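Manganese lipoxygenase (Gaeumannomyces graminis, PDB 5FX8) uses a catalytic manganese ion to oxygenate linoleic and alpha-linolenic acids, giving 11S- and 13R-hydroperoxy fatty acids. Local coordinates at residues 118-122 / 526-530; 499-505 / 521-525. One frame throughout, in Å; residues are numbered along the deposited sequence.

Contact 1 packs the C-terminal end of helix 86-124 against the first turn of helix 526-539, bringing together residues some 400 positions apart. Contact 2 is local: residues 499-505 and 521-525 belong to the irregular chain between helices 485-490 and 526-539, and both come after 118-122 and before 526-530. Their centres lie about 17 Å apart, on the same side of the chain's centre. Residues 521-525 run directly into 526-530, and the two contacts touch where Gln528 lies against Tyr501 and Ala529 against Pro524. The start of helix 526-539 is thereby packed by helix 86-124 and by the loop before it, away from the manganese site.

Contact 1 (118-122 / 526-530); sequences TFADI and ERQAV. With NAG (2-acetamido-2-deoxy-beta-D-glucopyranose), chain K.
Glu526 opens the contact by laying its aliphatic part on Ile122: CG of Glu526 sits 3.6 Å from Ile122 CG2. A bend at chi2 then turns the carboxylate away from helix 86-124, and OE2 accepts a hydrogen bond from the backbone N of Phe128. Next along, Arg527 meets Phe119, whose CE1 comes within 3.6 Å of the Arg527 backbone N and also approaches its CB. With CG anti to the backbone N (chi1 -172°), the Phe119 ring reaches out from its own helix to the start of helix 526-539. The Arg527 chain, bent at chi2 and chi3, brings its guanidinium back along the ring, so that Phe119 CE2 lies over one face of the guanidinium, toward the edge of that group, the two planes 26° apart. The same arginine also packs on Ala105 of the second subunit. One turn later, Val530 points CG2 at helix 86-124, 4.0 Å from Phe119 CD1 and 4.0 Å from Ile122 CD1, with Thr118 CG2 slightly farther off. Its other methyl, CG1, lies 4.0 Å from C8 of an N-acetylglucosamine, whose acetamide methyl also packs on Phe119, 3.7 Å from CB. The sugar is also hydrogen-bonded to Tyr112 OH of the second subunit. The segment axes run roughly antiparallel, at 150° and 10.0 Å at closest approach. With no hydrogen bond across it, the pairing rests on shape and apolar contact, while Thr118 OG1, bonded to Glu114 O, and Glu526 OE2 find their partners outside the two segments.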
ATOM      1  N   THR A 118      -7.284 -17.925  -9.488  1.00 20.93           N
ATOM      2  CA  THR A 118      -5.969 -18.539  -9.395  1.00 19.46           C
ATOM      3  C   THR A 118      -6.066 -19.954  -8.845  1.00 22.60           C
ATOM      4  O   THR A 118      -5.436 -20.881  -9.367  1.00 22.99           O
ATOM      5  CB  THR A 118      -5.070 -17.682  -8.507  1.00 18.12           C
ATOM      6  OG1 THR A 118      -5.015 -16.348  -9.024  1.00 19.12           O
ATOM      7  CG2 THR A 118      -3.686 -18.262  -8.438  1.00 18.77           C
ATOM      8  N   PHE A 119      -6.843 -20.132  -7.776  1.00 21.84           N
ATOM      9  CA  PHE A 119      -6.937 -21.451  -7.159  1.00 22.93           C
ATOM     10  C   PHE A 119      -7.629 -22.439  -8.085  1.00 24.18           C
ATOM     11  O   PHE A 119      -7.251 -23.615  -8.141  1.00 29.27           O
ATOM     12  CB  PHE A 119      -7.677 -21.357  -5.827  1.00 21.51           C
ATOM     13  CG  PHE A 119      -7.662 -22.632  -5.019  1.00 25.07           C
ATOM     14  CD1 PHE A 119      -6.468 -23.201  -4.603  1.00 22.59           C
ATOM     15  CD2 PHE A 119      -8.853 -23.240  -4.638  1.00 25.06           C
ATOM     16  CE1 PHE A 119      -6.466 -24.350  -3.841  1.00 21.97           C
ATOM     17  CE2 PHE A 119      -8.845 -24.376  -3.878  1.00 23.74           C
ATOM     18  CZ  PHE A 119      -7.649 -24.930  -3.481  1.00 23.30           C
ATOM     19  N   ALA A 120      -8.649 -21.987  -8.810  1.00 21.31           N
ATOM     20  CA  ALA A 120      -9.278 -22.888  -9.759  1.00 19.97           C
ATOM     21  C   ALA A 120      -8.273 -23.356 -10.800  1.00 24.20           C
ATOM     22  O   ALA A 120      -8.218 -24.543 -11.127  1.00 28.15           O
ATOM     23  CB  ALA A 120     -10.479 -22.209 -10.406  1.00 23.22           C
ATOM     24  N   ASP A 121      -7.426 -22.451 -11.283  1.00 25.08           N
ATOM     25  CA  ASP A 121      -6.414 -22.823 -12.265  1.00 26.54           C
ATOM     26  C   ASP A 121      -5.402 -23.817 -11.697  1.00 27.89           C
ATOM     27  O   ASP A 121      -5.129 -24.863 -12.301  1.00 29.76           O
ATOM     28  CB  ASP A 121      -5.723 -21.563 -12.761  1.00 28.29           C
ATOM     29  CG  ASP A 121      -4.708 -21.844 -13.827  1.00 37.20           C
ATOM     30  OD1 ASP A 121      -5.115 -22.055 -14.986  1.00 42.63           O
ATOM     31  OD2 ASP A 121      -3.500 -21.845 -13.513  1.00 40.04           O
ATOM     32  N   ILE A 122      -4.820 -23.502 -10.544  1.00 28.10           N
ATOM     33  CA  ILE A 122      -3.832 -24.398  -9.953  1.00 26.49           C
ATOM     34  C   ILE A 122      -4.440 -25.768  -9.719  1.00 31.03           C
ATOM     35  O   ILE A 122      -3.876 -26.796 -10.112  1.00 28.70           O
ATOM     36  CB  ILE A 122      -3.285 -23.799  -8.651  1.00 25.43           C
ATOM     37  CG1 ILE A 122      -2.547 -22.500  -8.947  1.00 25.38           C
ATOM     38  CG2 ILE A 122      -2.376 -24.747  -7.988  1.00 25.40           C
ATOM     39  CD1 ILE A 122      -1.915 -21.916  -7.730  1.00 23.11           C
ATOM     40  N   GLU A 526      -1.397 -25.520  -2.012  1.00 19.25           N
ATOM     41  CA  GLU A 526      -1.992 -24.660  -3.029  1.00 23.11           C
ATOM     42  C   GLU A 526      -2.920 -23.615  -2.419  1.00 19.89           C
ATOM     43  O   GLU A 526      -2.860 -22.436  -2.772  1.00 21.62           O
ATOM     44  CB  GLU A 526      -2.742 -25.513  -4.047  1.00 23.87           C
ATOM     45  CG  GLU A 526      -1.864 -26.486  -4.823  1.00 26.48           C
ATOM     46  CD  GLU A 526      -1.415 -27.704  -4.026  1.00 29.05           C
ATOM     47  OE1 GLU A 526      -1.849 -27.895  -2.869  1.00 31.98           O
ATOM     48  OE2 GLU A 526      -0.607 -28.479  -4.570  1.00 34.46           O
ATOM     49  N   ARG A 527      -3.790 -24.035  -1.508  1.00 21.88           N
ATOM     50  CA  ARG A 527      -4.747 -23.116  -0.912  1.00 22.80           C
ATOM     51  C   ARG A 527      -4.039 -22.080  -0.048  1.00 21.81           C
ATOM     52  O   ARG A 527      -4.379 -20.889  -0.067  1.00 19.75           O
ATOM     53  CB  ARG A 527      -5.757 -23.914  -0.096  1.00 20.99           C
ATOM     54  CG  ARG A 527      -6.607 -23.081   0.801  1.00 26.42           C
ATOM     55  CD  ARG A 527      -7.997 -23.023   0.295  1.00 30.52           C
ATOM     56  NE  ARG A 527      -8.615 -24.332   0.401  1.00 38.40           N
ATOM     57  CZ  ARG A 527      -9.879 -24.589   0.091  1.00 40.05           C
ATOM     58  NH1 ARG A 527     -10.668 -23.618  -0.348  1.00 37.91           N
ATOM     59  NH2 ARG A 527     -10.350 -25.817   0.226  1.00 39.19           N
ATOM     60  N   GLN A 528      -3.043 -22.523   0.709  1.00 17.41           N
ATOM     61  CA  GLN A 528      -2.335 -21.628   1.595  1.00 16.34           C
ATOM     62  C   GLN A 528      -1.516 -20.622   0.805  1.00 18.94           C
ATOM     63  O   GLN A 528      -1.423 -19.455   1.197  1.00 20.34           O
ATOM     64  CB  GLN A 528      -1.462 -22.447   2.538  1.00 18.47           C
ATOM     65  CG  GLN A 528      -2.252 -23.438   3.337  1.00 18.67           C
ATOM     66  CD  GLN A 528      -1.420 -24.456   4.065  1.00 20.05           C
ATOM     67  OE1 GLN A 528      -0.416 -24.949   3.558  1.00 26.14           O
ATOM     68  NE2 GLN A 528      -1.842 -24.787   5.269  1.00 22.23           N
ATOM     69  N   ALA A 529      -0.939 -21.061  -0.319  1.00 19.05           N
ATOM     70  CA  ALA A 529      -0.151 -20.197  -1.183  1.00 17.42           C
ATOM     71  C   ALA A 529      -1.019 -19.145  -1.847  1.00 17.74           C
ATOM     72  O   ALA A 529      -0.641 -17.969  -1.924  1.00 15.87           O
ATOM     73  CB  ALA A 529       0.553 -21.033  -2.240  1.00 16.78           C
ATOM     74  N   VAL A 530      -2.183 -19.555  -2.347  1.00 17.55           N
ATOM     75  CA  VAL A 530      -3.126 -18.585  -2.885  1.00 15.90           C
ATOM     76  C   VAL A 530      -3.555 -17.616  -1.802  1.00 15.28           C
ATOM     77  O   VAL A 530      -3.815 -16.442  -2.070  1.00 20.37           O
ATOM     78  CB  VAL A 530      -4.329 -19.307  -3.520  1.00 16.17           C
ATOM     79  CG1 VAL A 530      -5.349 -18.338  -3.990  1.00 16.66           C
ATOM     80  CG2 VAL A 530      -3.862 -20.102  -4.686  1.00 17.62           C
TER
HETATM   81  C1  NAG K1009     -12.581 -16.849  -2.697  1.00 17.55           C
HETATM   82  C2  NAG K1009     -11.409 -17.111  -1.790  1.00 16.54           C
HETATM   83  C3  NAG K1009     -11.880 -17.251  -0.352  1.00 17.55           C
HETATM   84  C4  NAG K1009     -12.661 -16.015   0.047  1.00 16.74           C
HETATM   85  C5  NAG K1009     -13.800 -15.830  -0.929  1.00 14.37           C
HETATM   86  C6  NAG K1009     -14.589 -14.579  -0.685  1.00 14.71           C
HETATM   87  C7  NAG K1009      -9.393 -18.417  -2.278  1.00 21.99           C
HETATM   88  C8  NAG K1009      -8.865 -19.714  -2.788  1.00 20.23           C
HETATM   89  N2  NAG K1009     -10.718 -18.307  -2.227  1.00 20.38           N
HETATM   90  O3  NAG K1009     -10.764 -17.354   0.512  1.00 19.45           O
HETATM   91  O4  NAG K1009     -13.154 -16.152   1.371  1.00 18.29           O
HETATM   92  O5  NAG K1009     -13.276 -15.720  -2.255  1.00 16.54           O
HETATM   93  O6  NAG K1009     -15.567 -14.453  -1.703  1.00 17.46           O
HETATM   94  O7  NAG K1009      -8.658 -17.524  -1.912  1.00 24.79           O

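Contact 2 (499-505 / 521-525); sequences ALYAPIP and AWLPN
Ala502 places its CB over one face of the Trp522 indole, a CH-pi contact 3.5 Å from the centroid of the five-membered ring and only 7° off its normal. The edge of the same indole is tied by a hydrogen bond from NE1 to Pro503 O, 2.9 Å long with an angle of 146° at the hydrogen; NE1 stands well above the carbonyl plane, and the oxygen is tilted out of the ring plane. Farther round, Pro505 CG comes up to Trp522 CZ2, 3.7 Å away, the two side chains oblique to each other. Ala502, Pro503 and Pro505 thus meet the indole in turn, at a face, at the N-H edge and at the benzo ring; its torsion (CG anti to the carbonyl carbon, chi1 -77°) lays it alongside them. A second hydrogen bond joins the backbones, Tyr501 N to Trp522 O at 2.8 Å, with Leu500 CA adding a CA-H...O contact to the same oxygen. This oxygen also lies in the plane of the Tyr501 ring, at its edge. The Tyr501 side chain runs across Pro524 at about a right angle, CE1 3.6 Å from Pro524 CB.

Outside this shell, helix 268-305 backs the indole: Leu273 touches both Trp522 and Pro505, while Met277 packs on Leu500 and Ile504. The Leu500 backbone is hydrogen-bonded to Tyr230, and Leu523, turned from the contact, packs on Phe134 and Pro494. At the far end, Asn525 OD1 reaches Gln528 N, 2.9 Å away, while Gln528 OE1 takes the N-H of Asn525. This reciprocal pair is a capping box that starts helix 526-539, the loop ahead of it pinned to 499-505 by the Tyr501 and Trp522 bonds, on the periphery of the lipoxygenase fold.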
ATOM      1  N   ALA A 499       4.764 -18.541   6.231  1.00 13.27           N
ATOM      2  CA  ALA A 499       4.935 -19.515   7.289  1.00 13.12           C
ATOM      3  C   ALA A 499       5.683 -20.731   6.765  1.00 16.91           C
ATOM      4  O   ALA A 499       5.652 -21.028   5.572  1.00 14.34           O
ATOM      5  CB  ALA A 499       3.582 -19.949   7.863  1.00 13.20           C
ATOM      6  N   LEU A 500       6.331 -21.455   7.671  1.00 16.14           N
ATOM      7  CA  LEU A 500       6.920 -22.747   7.339  1.00 17.91           C
ATOM      8  C   LEU A 500       6.051 -23.865   7.899  1.00 18.68           C
ATOM      9  O   LEU A 500       5.584 -23.787   9.038  1.00 18.20           O
ATOM     10  CB  LEU A 500       8.338 -22.868   7.880  1.00 17.05           C
ATOM     11  CG  LEU A 500       9.278 -21.701   7.586  1.00 17.61           C
ATOM     12  CD1 LEU A 500      10.653 -22.035   8.120  1.00 21.45           C
ATOM     13  CD2 LEU A 500       9.342 -21.413   6.097  1.00 15.69           C
ATOM     14  N   TYR A 501       5.849 -24.907   7.098  1.00 18.21           N
ATOM     15  CA  TYR A 501       4.856 -25.931   7.370  1.00 16.94           C
ATOM     16  C   TYR A 501       5.486 -27.273   7.710  1.00 19.64           C
ATOM     17  O   TYR A 501       4.783 -28.270   7.814  1.00 20.80           O
ATOM     18  CB  TYR A 501       3.894 -26.045   6.181  1.00 20.11           C
ATOM     19  CG  TYR A 501       2.986 -24.833   6.044  1.00 20.58           C
ATOM     20  CD1 TYR A 501       3.405 -23.714   5.339  1.00 19.21           C
ATOM     21  CD2 TYR A 501       1.725 -24.791   6.651  1.00 18.39           C
ATOM     22  CE1 TYR A 501       2.617 -22.618   5.216  1.00 15.77           C
ATOM     23  CE2 TYR A 501       0.923 -23.683   6.531  1.00 18.28           C
ATOM     24  CZ  TYR A 501       1.396 -22.600   5.813  1.00 19.72           C
ATOM     25  OH  TYR A 501       0.666 -21.468   5.656  1.00 27.14           O
ATOM     26  N   ALA A 502       6.786 -27.313   7.925  1.00 20.91           N
ATOM     27  CA  ALA A 502       7.456 -28.528   8.320  1.00 18.37           C
ATOM     28  C   ALA A 502       8.544 -28.145   9.304  1.00 19.65           C
ATOM     29  O   ALA A 502       9.084 -27.040   9.230  1.00 23.13           O
ATOM     30  CB  ALA A 502       8.055 -29.267   7.114  1.00 18.96           C
ATOM     31  N   PRO A 503       8.872 -29.025  10.242  1.00 21.56           N
ATOM     32  CA  PRO A 503       9.808 -28.655  11.307  1.00 20.47           C
ATOM     33  C   PRO A 503      11.184 -28.322  10.774  1.00 19.25           C
ATOM     34  O   PRO A 503      11.639 -28.869   9.769  1.00 24.32           O
ATOM     35  CB  PRO A 503       9.854 -29.912  12.184  1.00 18.61           C
ATOM     36  CG  PRO A 503       8.605 -30.580  11.912  1.00 20.10           C
ATOM     37  CD  PRO A 503       8.285 -30.350  10.478  1.00 17.66           C
ATOM     38  N   ILE A 504      11.854 -27.432  11.495  1.00 19.37           N
ATOM     39  CA  ILE A 504      13.218 -27.038  11.144  1.00 18.69           C
ATOM     40  C   ILE A 504      14.105 -28.267  11.161  1.00 19.47           C
ATOM     41  O   ILE A 504      14.187 -28.942  12.203  1.00 24.60           O
ATOM     42  CB  ILE A 504      13.752 -25.984  12.127  1.00 19.92           C
ATOM     43  CG1 ILE A 504      12.911 -24.713  12.093  1.00 18.16           C
ATOM     44  CG2 ILE A 504      15.214 -25.705  11.863  1.00 17.89           C
ATOM     45  CD1 ILE A 504      12.727 -24.185  10.758  1.00 18.87           C
ATOM     46  N   PRO A 505      14.821 -28.567  10.078  1.00 20.97           N
ATOM     47  CA  PRO A 505      15.664 -29.769  10.045  1.00 20.43           C
ATOM     48  C   PRO A 505      16.648 -29.864  11.202  1.00 21.86           C
ATOM     49  O   PRO A 505      17.063 -28.864  11.792  1.00 18.91           O
ATOM     50  CB  PRO A 505      16.401 -29.644   8.708  1.00 21.54           C
ATOM     51  CG  PRO A 505      15.496 -28.783   7.860  1.00 20.50           C
ATOM     52  CD  PRO A 505      14.858 -27.819   8.806  1.00 20.20           C
ATOM     53  N   ALA A 521       7.456 -29.651   1.394  1.00 24.20           N
ATOM     54  CA  ALA A 521       6.855 -29.906   2.692  1.00 22.65           C
ATOM     55  C   ALA A 521       6.987 -28.716   3.617  1.00 22.38           C
ATOM     56  O   ALA A 521       6.203 -28.574   4.553  1.00 25.51           O
ATOM     57  CB  ALA A 521       7.474 -31.137   3.331  1.00 23.96           C
ATOM     58  N   TRP A 522       7.967 -27.861   3.392  1.00 21.76           N
ATOM     59  CA  TRP A 522       8.080 -26.693   4.246  1.00 20.94           C
ATOM     60  C   TRP A 522       7.194 -25.568   3.757  1.00 18.63           C
ATOM     61  O   TRP A 522       6.859 -24.674   4.525  1.00 20.57           O
ATOM     62  CB  TRP A 522       9.543 -26.261   4.334  1.00 18.25           C
ATOM     63  CG  TRP A 522      10.391 -27.143   5.258  1.00 19.11           C
ATOM     64  CD1 TRP A 522      10.663 -26.914   6.576  1.00 18.09           C
ATOM     65  CD2 TRP A 522      11.052 -28.378   4.929  1.00 21.58           C
ATOM     66  NE1 TRP A 522      11.451 -27.918   7.086  1.00 21.49           N
ATOM     67  CE2 TRP A 522      11.698 -28.834   6.098  1.00 21.47           C
ATOM     68  CE3 TRP A 522      11.159 -29.147   3.764  1.00 24.30           C
ATOM     69  CZ2 TRP A 522      12.438 -30.022   6.131  1.00 18.56           C
ATOM     70  CZ3 TRP A 522      11.904 -30.332   3.803  1.00 20.19           C
ATOM     71  CH2 TRP A 522      12.521 -30.750   4.974  1.00 20.01           C
ATOM     72  N   LEU A 523       6.774 -25.634   2.567  1.00 20.07           N
ATOM     73  CA  LEU A 523       6.116 -24.527   1.909  1.00 20.56           C
ATOM     74  C   LEU A 523       4.609 -24.672   2.003  1.00 19.60           C
ATOM     75  O   LEU A 523       4.100 -25.754   2.255  1.00 28.64           O
ATOM     76  CB  LEU A 523       6.555 -24.471   0.444  1.00 21.50           C
ATOM     77  CG  LEU A 523       7.999 -24.057   0.201  1.00 19.77           C
ATOM     78  CD1 LEU A 523       8.294 -24.074  -1.252  1.00 21.61           C
ATOM     79  CD2 LEU A 523       8.164 -22.651   0.720  1.00 18.10           C
ATOM     80  N   PRO A 524       3.846 -23.605   1.807  1.00 18.68           N
ATOM     81  CA  PRO A 524       2.391 -23.751   1.849  1.00 20.92           C
ATOM     82  C   PRO A 524       1.874 -24.640   0.728  1.00 21.86           C
ATOM     83  O   PRO A 524       2.500 -24.798  -0.321  1.00 24.46           O
ATOM     84  CB  PRO A 524       1.896 -22.313   1.685  1.00 19.63           C
ATOM     85  CG  PRO A 524       3.026 -21.602   1.031  1.00 16.08           C
ATOM     86  CD  PRO A 524       4.229 -22.192   1.656  1.00 19.16           C
ATOM     87  N   ASN A 525       0.704 -25.219   0.955  1.00 22.22           N
ATOM     88  CA  ASN A 525       0.045 -25.965  -0.100  1.00 21.43           C
ATOM     89  C   ASN A 525      -0.674 -24.993  -1.034  1.00 19.70           C
ATOM     90  O   ASN A 525      -0.605 -23.781  -0.868  1.00 20.68           O
ATOM     91  CB  ASN A 525      -0.898 -26.994   0.500  1.00 19.24           C
ATOM     92  CG  ASN A 525      -2.024 -26.365   1.259  1.00 22.75           C
ATOM     93  OD1 ASN A 525      -2.610 -25.384   0.828  1.00 22.57           O
ATOM     94  ND2 ASN A 525      -2.346 -26.937   2.397  1.00 26.53           N
TER